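Local coordinates for cyclopenase asqI (PDB 5YY3), which catalyses the zinc-dependent ring contraction of 4'-methoxycyclopenin to 4'-methoxyviridicatin in aspoquinolone biosynthesis, releasing methyl isocyanate, at residues A[158-163]-A[172-177]; A[272-277]-A[283-288]; A[292-297]-A[356-361]. All coordinates share one frame; numbering follows the deposited sequence.

All three contacts belong to the hemocyanin-like, metal-binding part of the chain, and all lie away from the zinc ligands His-186, His-190 and His-218. Interactions 2 and 3 are neighbours, their centres 13 Å apart, and they touch where Ile-286 CD1 meets Tyr-358 CE1 at 3.4 Å. Helix 288-304 ties them further: it starts at the end of segment 283-288 and carries segment 292-297. Both also reach the third subunit. Interaction 1 stands apart, its centre 31 Å from that of either other contact, and it faces the second subunit. Its nearest atoms are about 22 Å from interaction 2 and about 13 Å from interaction 3.

Interaction 1: residues A[158-163]-A[172-177]; sequences AGEICT and LLSYWR
Glu-160 and Ser-174 make the whole of this small contact, which buries 46 Å² in all. Its polar side is an approach without a hydrogen bond: Glu-160 OE2 comes to 3.4 Å from Ser-174 OG. The glutamate gets there with CG anti to the backbone N (chi1 -177°) and an extended chain beyond, which carries the carboxylate across to the start of helix 174-177. Each group has a stronger partner. Glu-160 OE2 forms a salt bridge with Lys-459, and Ser-174 OG is hydrogen-bonded to Asp-178 OD2. The serine also touches the Lys-459 side chain, and two acidic groups and a lysine thus gather round one hydroxyl; the lysine probably offsets the negative charge. The only other near approach is Ser-174 CB, 4.0 Å from the same Glu-160 OE2.

Segment 158-163 is an extended loop at a subunit interface, where Cys-162 is joined by a disulfide to Cys-162 of the second subunit. Leu-173, in the 3-10 turn just before helix 174-177, and Trp-176 within that helix pack against helix 210-231, while Arg-177 lies on helix 391-410; the contact therefore links the interface loop to the helical core.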
loop_
_atom_site.group_PDB
_atom_site.type_symbol
_atom_site.label_atom_id
_atom_site.label_comp_id
_atom_site.label_asym_id
_atom_site.label_seq_id
_atom_site.Cartn_x
_atom_site.Cartn_y
_atom_site.Cartn_z
ATOM N N ALA A 158 8.971 12.928 23.302
ATOM C CA ALA A 158 9.193 12.041 22.170
ATOM C C ALA A 158 7.871 11.556 21.619
ATOM O O ALA A 158 7.033 11.057 22.352
ATOM C CB ALA A 158 10.062 10.859 22.581
ATOM N N GLY A 159 7.676 11.717 20.322
ATOM C CA GLY A 159 6.472 11.197 19.700
ATOM C C GLY A 159 6.760 9.824 19.137
ATOM O O GLY A 159 7.825 9.259 19.374
ATOM N N GLU A 160 5.807 9.292 18.385
ATOM C CA GLU A 160 5.910 7.965 17.812
ATOM C C GLU A 160 6.672 8.013 16.488
ATOM O O GLU A 160 6.606 8.998 15.764
ATOM C CB GLU A 160 4.503 7.391 17.606
ATOM C CG GLU A 160 4.444 5.980 17.072
ATOM C CD GLU A 160 3.094 5.672 16.453
ATOM O OE1 GLU A 160 2.486 6.592 15.852
ATOM O OE2 GLU A 160 2.648 4.512 16.573
ATOM N N ILE A 161 7.404 6.951 16.173
ATOM C CA ILE A 161 8.042 6.845 14.871
ATOM C C ILE A 161 7.027 6.289 13.856
ATOM O O ILE A 161 6.805 5.072 13.829
ATOM C CB ILE A 161 9.313 5.956 14.965
ATOM C CG1 ILE A 161 10.284 6.536 15.996
ATOM C CG2 ILE A 161 10.032 5.834 13.624
ATOM C CD1 ILE A 161 11.667 5.869 16.005
ATOM N N CYS A 162 6.374 7.167 13.071
ATOM C CA CYS A 162 5.439 6.722 12.005
ATOM C C CYS A 162 6.239 6.849 10.699
ATOM O O CYS A 162 6.500 7.954 10.192
ATOM C CB CYS A 162 4.053 7.503 11.966
ATOM S SG CYS A 162 2.147 7.971 11.764
ATOM N N THR A 163 6.638 5.691 10.181
ATOM C CA THR A 163 7.538 5.551 9.043
ATOM C C THR A 163 7.060 4.375 8.170
ATOM O O THR A 163 6.327 3.519 8.648
ATOM C CB THR A 163 8.993 5.365 9.570
ATOM O OG1 THR A 163 9.735 6.582 9.420
ATOM C CG2 THR A 163 9.715 4.248 8.942
ATOM N N LEU A 172 -1.430 0.408 12.429
ATOM C CA LEU A 172 -2.389 1.497 12.322
ATOM C C LEU A 172 -3.355 1.536 13.513
ATOM O O LEU A 172 -3.877 2.606 13.859
ATOM C CB LEU A 172 -3.166 1.400 11.001
ATOM C CG LEU A 172 -2.404 1.841 9.734
ATOM C CD1 LEU A 172 -3.288 1.730 8.489
ATOM C CD2 LEU A 172 -1.841 3.262 9.877
ATOM N N LEU A 173 -3.577 0.381 14.138
ATOM C CA LEU A 173 -4.528 0.249 15.258
ATOM C C LEU A 173 -3.953 0.751 16.581
ATOM O O LEU A 173 -4.607 0.716 17.623
ATOM C CB LEU A 173 -4.945 -1.204 15.427
ATOM C CG LEU A 173 -5.718 -1.746 14.226
ATOM C CD1 LEU A 173 -6.171 -3.190 14.492
ATOM C CD2 LEU A 173 -6.905 -0.821 13.945
ATOM N N SER A 174 -2.709 1.191 16.532
ATOM C CA SER A 174 -2.034 1.761 17.681
ATOM C C SER A 174 -2.884 2.810 18.427
ATOM O O SER A 174 -2.850 2.869 19.653
ATOM C CB SER A 174 -0.678 2.330 17.192
ATOM O OG SER A 174 -0.368 3.563 17.793
ATOM N N TYR A 175 -3.657 3.619 17.702
ATOM C CA TYR A 175 -4.498 4.651 18.348
ATOM C C TYR A 175 -5.500 4.023 19.326
ATOM O O TYR A 175 -5.827 4.578 20.381
ATOM C CB TYR A 175 -5.262 5.500 17.306
ATOM C CG TYR A 175 -6.382 4.752 16.601
ATOM C CD1 TYR A 175 -6.135 4.020 15.436
ATOM C CD2 TYR A 175 -7.683 4.772 17.101
ATOM C CE1 TYR A 175 -7.154 3.327 14.798
ATOM C CE2 TYR A 175 -8.699 4.077 16.480
ATOM C CZ TYR A 175 -8.437 3.359 15.323
ATOM O OH TYR A 175 -9.463 2.665 14.703
ATOM N N TRP A 176 -5.971 2.844 18.963
ATOM C CA TRP A 176 -6.945 2.133 19.753
ATOM C C TRP A 176 -6.250 1.417 20.916
ATOM O O TRP A 176 -6.707 1.491 22.054
ATOM C CB TRP A 176 -7.684 1.147 18.856
ATOM C CG TRP A 176 -9.035 0.711 19.289
ATOM C CD1 TRP A 176 -10.215 1.295 18.967
ATOM C CD2 TRP A 176 -9.360 -0.467 20.057
ATOM N NE1 TRP A 176 -11.260 0.575 19.500
ATOM C CE2 TRP A 176 -10.763 -0.507 20.171
ATOM C CE3 TRP A 176 -8.600 -1.477 20.653
ATOM C CZ2 TRP A 176 -11.426 -1.524 20.868
ATOM C CZ3 TRP A 176 -9.267 -2.489 21.354
ATOM C CH2 TRP A 176 -10.662 -2.496 21.457
ATOM N N ARG A 177 -5.141 0.738 20.644
ATOM C CA ARG A 177 -4.449 -0.001 21.713
ATOM C C ARG A 177 -3.773 0.918 22.735
ATOM O O ARG A 177 -3.682 0.573 23.922
ATOM C CB ARG A 177 -3.419 -0.956 21.122
ATOM C CG ARG A 177 -4.009 -2.034 20.194
ATOM C CD ARG A 177 -2.932 -3.062 19.820
ATOM N NE ARG A 177 -1.727 -2.387 19.344
ATOM C CZ ARG A 177 -1.355 -2.306 18.066
ATOM N NH1 ARG A 177 -2.065 -2.889 17.106
ATOM N NH2 ARG A 177 -0.257 -1.646 17.747
#

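Interaction 2: residues A[272-277]-A[283-288]; sequences SIRNPD and NVTIPR
Arg-274 reaches across the loop to segment 283-288 and gives its NH2 to the backbone carbonyl of Asn-283, 2.6 Å from NH2 to O, with an N-H...O angle of 160°. The oxygen lies at the edge of the guanidinium, near its plane, while the nitrogen is tilted from the plane of the carbonyl. At the far end of the contact the direction of donation is reversed: Arg-288 N donates to Ser-272 O at 2.7 Å. The Ser-272 hydroxyl sits close to the Arg-288 guanidinium, OG 3.0 Å from NH1, and Ser-272 CA lies over one face of that group. Between the two ends aliphatic groups also meet. Ile-273 CG2 and Thr-285 CG2 run side by side at 3.8 Å, and Ile-273 CG1 comes to 4.3 Å from Pro-287 CB.

The next shell fixes the rotation of Arg-274. Its CG stands between the backbone N and the carbonyl carbon (chi1 87°), and a bend at chi3 turns the guanidinium so that NE donates to Asn-275 O, 3.2 Å away and in the guanidinium plane. Asn-275 in turn closes an Asx turn, its OD1 accepting from Asp-277 N, and its ND2 is bonded to the backbone oxygens of Glu-365 and Tyr-368. The amide of Asn-283, set 81° from the guanidinium plane, donates through ND2 to Glu-365 OE2.

The third subunit packs Leu-613 on Ile-273 and Thr-618 on Arg-274. Both segments come from the long loop between helices 210-231 and 288-304, the second running into the latter helix at Arg-288. Pro-287 is the N-cap residue of helix 288-304, and the side chains of Arg-274 and Ile-286 pack on helix 355-367.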
loop_
_atom_site.group_PDB
_atom_site.type_symbol
_atom_site.label_atom_id
_atom_site.label_comp_id
_atom_site.label_asym_id
_atom_site.label_seq_id
_atom_site.Cartn_x
_atom_site.Cartn_y
_atom_site.Cartn_z
ATOM N N SER A 272 11.301 -21.993 24.342
ATOM C CA SER A 272 10.968 -23.403 24.545
ATOM C C SER A 272 11.035 -23.799 26.007
ATOM O O SER A 272 10.083 -24.367 26.548
ATOM C CB SER A 272 11.904 -24.305 23.742
ATOM O OG SER A 272 11.442 -24.442 22.416
ATOM N N ILE A 273 12.168 -23.510 26.645
ATOM C CA ILE A 273 12.327 -23.853 28.046
ATOM C C ILE A 273 12.304 -22.581 28.875
ATOM O O ILE A 273 11.365 -22.355 29.631
ATOM C CB ILE A 273 13.619 -24.680 28.293
ATOM C CG1 ILE A 273 13.406 -26.120 27.819
ATOM C CG2 ILE A 273 13.931 -24.766 29.782
ATOM C CD1 ILE A 273 13.676 -26.354 26.391
ATOM N N ARG A 274 13.307 -21.727 28.714
ATOM C CA ARG A 274 13.354 -20.503 29.511
ATOM C C ARG A 274 14.255 -19.474 28.847
ATOM O O ARG A 274 15.008 -19.815 27.939
ATOM C CB ARG A 274 13.837 -20.802 30.941
ATOM C CG ARG A 274 15.365 -20.789 31.098
ATOM C CD ARG A 274 15.799 -20.550 32.543
ATOM N NE ARG A 274 15.217 -19.330 33.112
ATOM C CZ ARG A 274 14.488 -19.299 34.229
ATOM N NH1 ARG A 274 14.254 -20.415 34.915
ATOM N NH2 ARG A 274 13.995 -18.150 34.671
ATOM N N ASN A 275 14.154 -18.219 29.281
ATOM C CA ASN A 275 15.115 -17.195 28.883
ATOM C C ASN A 275 16.393 -17.383 29.709
ATOM O O ASN A 275 16.365 -17.225 30.935
ATOM C CB ASN A 275 14.526 -15.800 29.092
ATOM C CG ASN A 275 15.356 -14.703 28.455
ATOM O OD1 ASN A 275 16.566 -14.840 28.283
ATOM N ND2 ASN A 275 14.699 -13.593 28.099
ATOM N N PRO A 276 17.513 -17.735 29.042
ATOM C CA PRO A 276 18.810 -17.993 29.697
ATOM C C PRO A 276 19.292 -16.766 30.452
ATOM O O PRO A 276 19.886 -16.865 31.519
ATOM C CB PRO A 276 19.756 -18.296 28.531
ATOM C CG PRO A 276 18.911 -18.495 27.350
ATOM C CD PRO A 276 17.601 -17.829 27.574
ATOM N N ASP A 277 19.011 -15.605 29.879
ATOM C CA ASP A 277 19.465 -14.330 30.410
ATOM C C ASP A 277 18.488 -13.695 31.375
ATOM O O ASP A 277 18.679 -12.552 31.778
ATOM C CB ASP A 277 19.727 -13.383 29.255
ATOM C CG ASP A 277 20.827 -13.884 28.362
ATOM O OD1 ASP A 277 21.428 -14.934 28.697
ATOM O OD2 ASP A 277 21.061 -13.263 27.310
ATOM N N ASN A 283 11.475 -15.332 37.424
ATOM C CA ASN A 283 10.819 -16.171 36.440
ATOM C C ASN A 283 11.047 -17.648 36.678
ATOM O O ASN A 283 12.159 -18.140 36.481
ATOM C CB ASN A 283 11.342 -15.795 35.047
ATOM C CG ASN A 283 10.547 -16.420 33.928
ATOM O OD1 ASN A 283 9.318 -16.483 33.982
ATOM N ND2 ASN A 283 11.251 -16.912 32.908
ATOM N N VAL A 284 10.009 -18.365 37.088
ATOM C CA VAL A 284 10.129 -19.814 37.259
ATOM C C VAL A 284 10.130 -20.448 35.876
ATOM O O VAL A 284 9.403 -20.007 34.997
ATOM C CB VAL A 284 8.982 -20.401 38.135
ATOM C CG1 VAL A 284 8.951 -21.935 38.046
ATOM C CG2 VAL A 284 9.142 -19.952 39.575
ATOM N N THR A 285 10.978 -21.449 35.669
ATOM C CA THR A 285 11.045 -22.114 34.376
ATOM C C THR A 285 9.725 -22.848 34.120
ATOM O O THR A 285 9.377 -23.777 34.848
ATOM C CB THR A 285 12.243 -23.107 34.299
ATOM O OG1 THR A 285 13.482 -22.381 34.318
ATOM C CG2 THR A 285 12.184 -23.955 33.023
ATOM N N ILE A 286 8.981 -22.400 33.111
ATOM C CA ILE A 286 7.789 -23.105 32.645
ATOM C C ILE A 286 7.940 -23.367 31.154
ATOM O O ILE A 286 7.647 -22.503 30.339
ATOM C CB ILE A 286 6.482 -22.316 32.881
ATOM C CG1 ILE A 286 6.433 -21.733 34.295
ATOM C CG2 ILE A 286 5.265 -23.219 32.640
ATOM C CD1 ILE A 286 6.003 -22.729 35.336
ATOM N N PRO A 287 8.418 -24.562 30.789
ATOM C CA PRO A 287 8.661 -24.783 29.360
ATOM C C PRO A 287 7.363 -24.743 28.552
ATOM O O PRO A 287 6.294 -25.047 29.075
ATOM C CB PRO A 287 9.323 -26.173 29.318
ATOM C CG PRO A 287 9.023 -26.808 30.628
ATOM C CD PRO A 287 8.771 -25.722 31.624
ATOM N N ARG A 288 7.471 -24.334 27.295
ATOM C CA ARG A 288 6.340 -24.306 26.387
ATOM C C ARG A 288 5.503 -25.590 26.450
ATOM O O ARG A 288 4.262 -25.539 26.445
ATOM C CB ARG A 288 6.823 -24.074 24.956
ATOM C CG ARG A 288 5.687 -24.000 23.959
ATOM C CD ARG A 288 6.231 -23.832 22.554
ATOM N NE ARG A 288 7.062 -24.974 22.203
ATOM C CZ ARG A 288 8.256 -24.893 21.623
ATOM N NH1 ARG A 288 8.777 -23.701 21.304
ATOM N NH2 ARG A 288 8.924 -26.012 21.353
#

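Interaction 3: residues A[292-297]-A[356-361]; sequences EEWRDN and HNYGLG
Trp-294 and Tyr-358 meet ring against ring between two helices, and they supply the whole of the 84 Å² buried here. The rings meet obliquely, their planes inclined at 32°, with 5.5 Å between the centroid of the tryptophan's six-membered ring and that of the tyrosine. The CZ3-CH2 side of the indole's six-membered ring does the touching: Trp-294 CZ3 and CH2 are both 3.4 Å from Tyr-358 CD2, and CH2 lies 3.7 Å from Tyr-358 CE2. Tyr-358 CB lies in the indole plane at its edge, 4.0 Å from Trp-294 CZ3, so the tyrosine meets the indole with one flank of its ring and the root of its side chain.

Both side chains leave their helices with CG anti to the carbonyl carbon (chi1 -69° for Trp-294, -83° for Tyr-358), which points the two rings toward each other between helices 288-304 and 355-367. Beyond the pair, Tyr-358 also packs on Pro-77 of helix 77-92.

Arg-295 and Asp-296 take no part in the ring pair and are engaged otherwise. Arg-295 grips Asp-296 side-on, NE at 3.2 Å and NH2 at 3.1 Å from the same OD1, while OD2 of the aspartate forms a salt bridge with Arg-303 of the third subunit. Arg-295 also makes a cation-pi contact with Tyr-243.

With no hydrogen bond across it, the contact between the helices rests on dispersion and the exclusion of water by aromatic carbon. The phenol OH is hydrogen-bonded to Glu-78 OE2 of helix 77-92, which anchors the outer end of the tyrosine and would restrict how far its ring can swing against the indole.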
loop_
_atom_site.group_PDB
_atom_site.type_symbol
_atom_site.label_atom_id
_atom_site.label_comp_id
_atom_site.label_asym_id
_atom_site.label_seq_id
_atom_site.Cartn_x
_atom_site.Cartn_y
_atom_site.Cartn_z
ATOM N N GLU A 292 1.374 -26.251 26.903
ATOM C CA GLU A 292 0.633 -27.008 25.899
ATOM C C GLU A 292 -0.146 -28.162 26.544
ATOM O O GLU A 292 -1.305 -28.411 26.205
ATOM C CB GLU A 292 1.589 -27.538 24.819
ATOM C CG GLU A 292 2.389 -26.452 24.119
ATOM C CD GLU A 292 3.289 -26.980 23.025
ATOM O OE1 GLU A 292 3.856 -28.071 23.217
ATOM O OE2 GLU A 292 3.439 -26.301 21.978
ATOM N N GLU A 293 0.488 -28.858 27.481
ATOM C CA GLU A 293 -0.174 -29.960 28.182
ATOM C C GLU A 293 -1.443 -29.501 28.935
ATOM O O GLU A 293 -2.514 -30.088 28.766
ATOM C CB GLU A 293 0.804 -30.628 29.136
ATOM C CG GLU A 293 0.127 -31.534 30.133
ATOM C CD GLU A 293 1.109 -32.377 30.919
ATOM O OE1 GLU A 293 2.209 -31.870 31.242
ATOM O OE2 GLU A 293 0.768 -33.549 31.206
ATOM N N TRP A 294 -1.317 -28.443 29.737
ATOM C CA TRP A 294 -2.466 -27.784 30.370
ATOM C C TRP A 294 -3.579 -27.459 29.362
ATOM O O TRP A 294 -4.743 -27.804 29.579
ATOM C CB TRP A 294 -2.015 -26.493 31.074
ATOM C CG TRP A 294 -1.162 -26.725 32.301
ATOM C CD1 TRP A 294 -1.092 -27.871 33.040
ATOM C CD2 TRP A 294 -0.270 -25.787 32.927
ATOM N NE1 TRP A 294 -0.216 -27.707 34.088
ATOM C CE2 TRP A 294 0.304 -26.442 34.044
ATOM C CE3 TRP A 294 0.098 -24.462 32.657
ATOM C CZ2 TRP A 294 1.228 -25.812 34.892
ATOM C CZ3 TRP A 294 1.016 -23.832 33.502
ATOM C CH2 TRP A 294 1.572 -24.510 34.605
ATOM N N ARG A 295 -3.204 -26.802 28.265
ATOM C CA ARG A 295 -4.125 -26.477 27.174
ATOM C C ARG A 295 -4.828 -27.727 26.653
ATOM O O ARG A 295 -6.046 -27.730 26.474
ATOM C CB ARG A 295 -3.378 -25.793 26.018
ATOM C CG ARG A 295 -4.207 -25.618 24.741
ATOM C CD ARG A 295 -3.307 -25.405 23.528
ATOM N NE ARG A 295 -2.614 -26.641 23.187
ATOM C CZ ARG A 295 -1.527 -26.722 22.423
ATOM N NH1 ARG A 295 -0.985 -25.619 21.921
ATOM N NH2 ARG A 295 -0.968 -27.910 22.170
ATOM N N ASP A 296 -4.043 -28.770 26.385
ATOM C CA ASP A 296 -4.576 -30.020 25.843
ATOM C C ASP A 296 -5.578 -30.635 26.805
ATOM O O ASP A 296 -6.569 -31.239 26.390
ATOM C CB ASP A 296 -3.461 -31.035 25.584
ATOM C CG ASP A 296 -2.571 -30.647 24.445
ATOM O OD1 ASP A 296 -2.967 -29.746 23.667
ATOM O OD2 ASP A 296 -1.479 -31.261 24.317
ATOM N N ASN A 297 -5.300 -30.493 28.097
ATOM C CA ASN A 297 -6.137 -31.115 29.107
ATOM C C ASN A 297 -7.443 -30.341 29.269
ATOM O O ASN A 297 -8.512 -30.941 29.402
ATOM C CB ASN A 297 -5.383 -31.222 30.437
ATOM C CG ASN A 297 -4.278 -32.267 30.399
ATOM O OD1 ASN A 297 -4.267 -33.141 29.536
ATOM N ND2 ASN A 297 -3.355 -32.188 31.348
ATOM N N HIS A 356 -3.519 -19.191 31.884
ATOM C CA HIS A 356 -3.612 -17.785 31.502
ATOM C C HIS A 356 -2.425 -16.999 32.029
ATOM O O HIS A 356 -1.745 -16.297 31.276
ATOM C CB HIS A 356 -4.912 -17.145 32.011
ATOM C CG HIS A 356 -4.916 -15.647 31.922
ATOM N ND1 HIS A 356 -4.748 -14.972 30.731
ATOM C CD2 HIS A 356 -5.040 -14.694 32.880
ATOM C CE1 HIS A 356 -4.781 -13.668 30.956
ATOM N NE2 HIS A 356 -4.959 -13.475 32.253
ATOM N N ASN A 357 -2.164 -17.121 33.325
ATOM C CA ASN A 357 -1.133 -16.286 33.943
ATOM C C ASN A 357 0.295 -16.756 33.627
ATOM O O ASN A 357 1.208 -15.943 33.509
ATOM C CB ASN A 357 -1.363 -16.208 35.455
ATOM C CG ASN A 357 -2.680 -15.518 35.806
ATOM O OD1 ASN A 357 -2.760 -14.287 35.858
ATOM N ND2 ASN A 357 -3.718 -16.309 36.041
ATOM N N TYR A 358 0.507 -18.056 33.465
ATOM C CA TYR A 358 1.831 -18.490 33.020
ATOM C C TYR A 358 2.018 -18.130 31.554
ATOM O O TYR A 358 3.141 -17.833 31.110
ATOM C CB TYR A 358 2.039 -19.988 33.242
ATOM C CG TYR A 358 2.479 -20.317 34.641
ATOM C CD1 TYR A 358 3.653 -19.784 35.157
ATOM C CD2 TYR A 358 1.738 -21.180 35.443
ATOM C CE1 TYR A 358 4.075 -20.092 36.443
ATOM C CE2 TYR A 358 2.152 -21.493 36.726
ATOM C CZ TYR A 358 3.326 -20.946 37.216
ATOM O OH TYR A 358 3.738 -21.242 38.493
ATOM N N GLY A 359 0.923 -18.142 30.802
ATOM C CA GLY A 359 0.963 -17.707 29.413
ATOM C C GLY A 359 1.430 -16.270 29.253
ATOM O O GLY A 359 2.310 -15.981 28.426
ATOM N N LEU A 360 0.843 -15.367 30.040
ATOM C CA LEU A 360 1.252 -13.961 30.033
ATOM C C LEU A 360 2.717 -13.857 30.424
ATOM O O LEU A 360 3.473 -13.050 29.858
ATOM C CB LEU A 360 0.390 -13.117 30.989
ATOM C CG LEU A 360 -1.083 -12.969 30.592
ATOM C CD1 LEU A 360 -1.806 -12.034 31.550
ATOM C CD2 LEU A 360 -1.197 -12.481 29.164
ATOM N N GLY A 361 3.099 -14.688 31.395
ATOM C CA GLY A 361 4.474 -14.781 31.864
ATOM C C GLY A 361 5.475 -15.140 30.779
ATOM O O GLY A 361 6.611 -14.652 30.789
#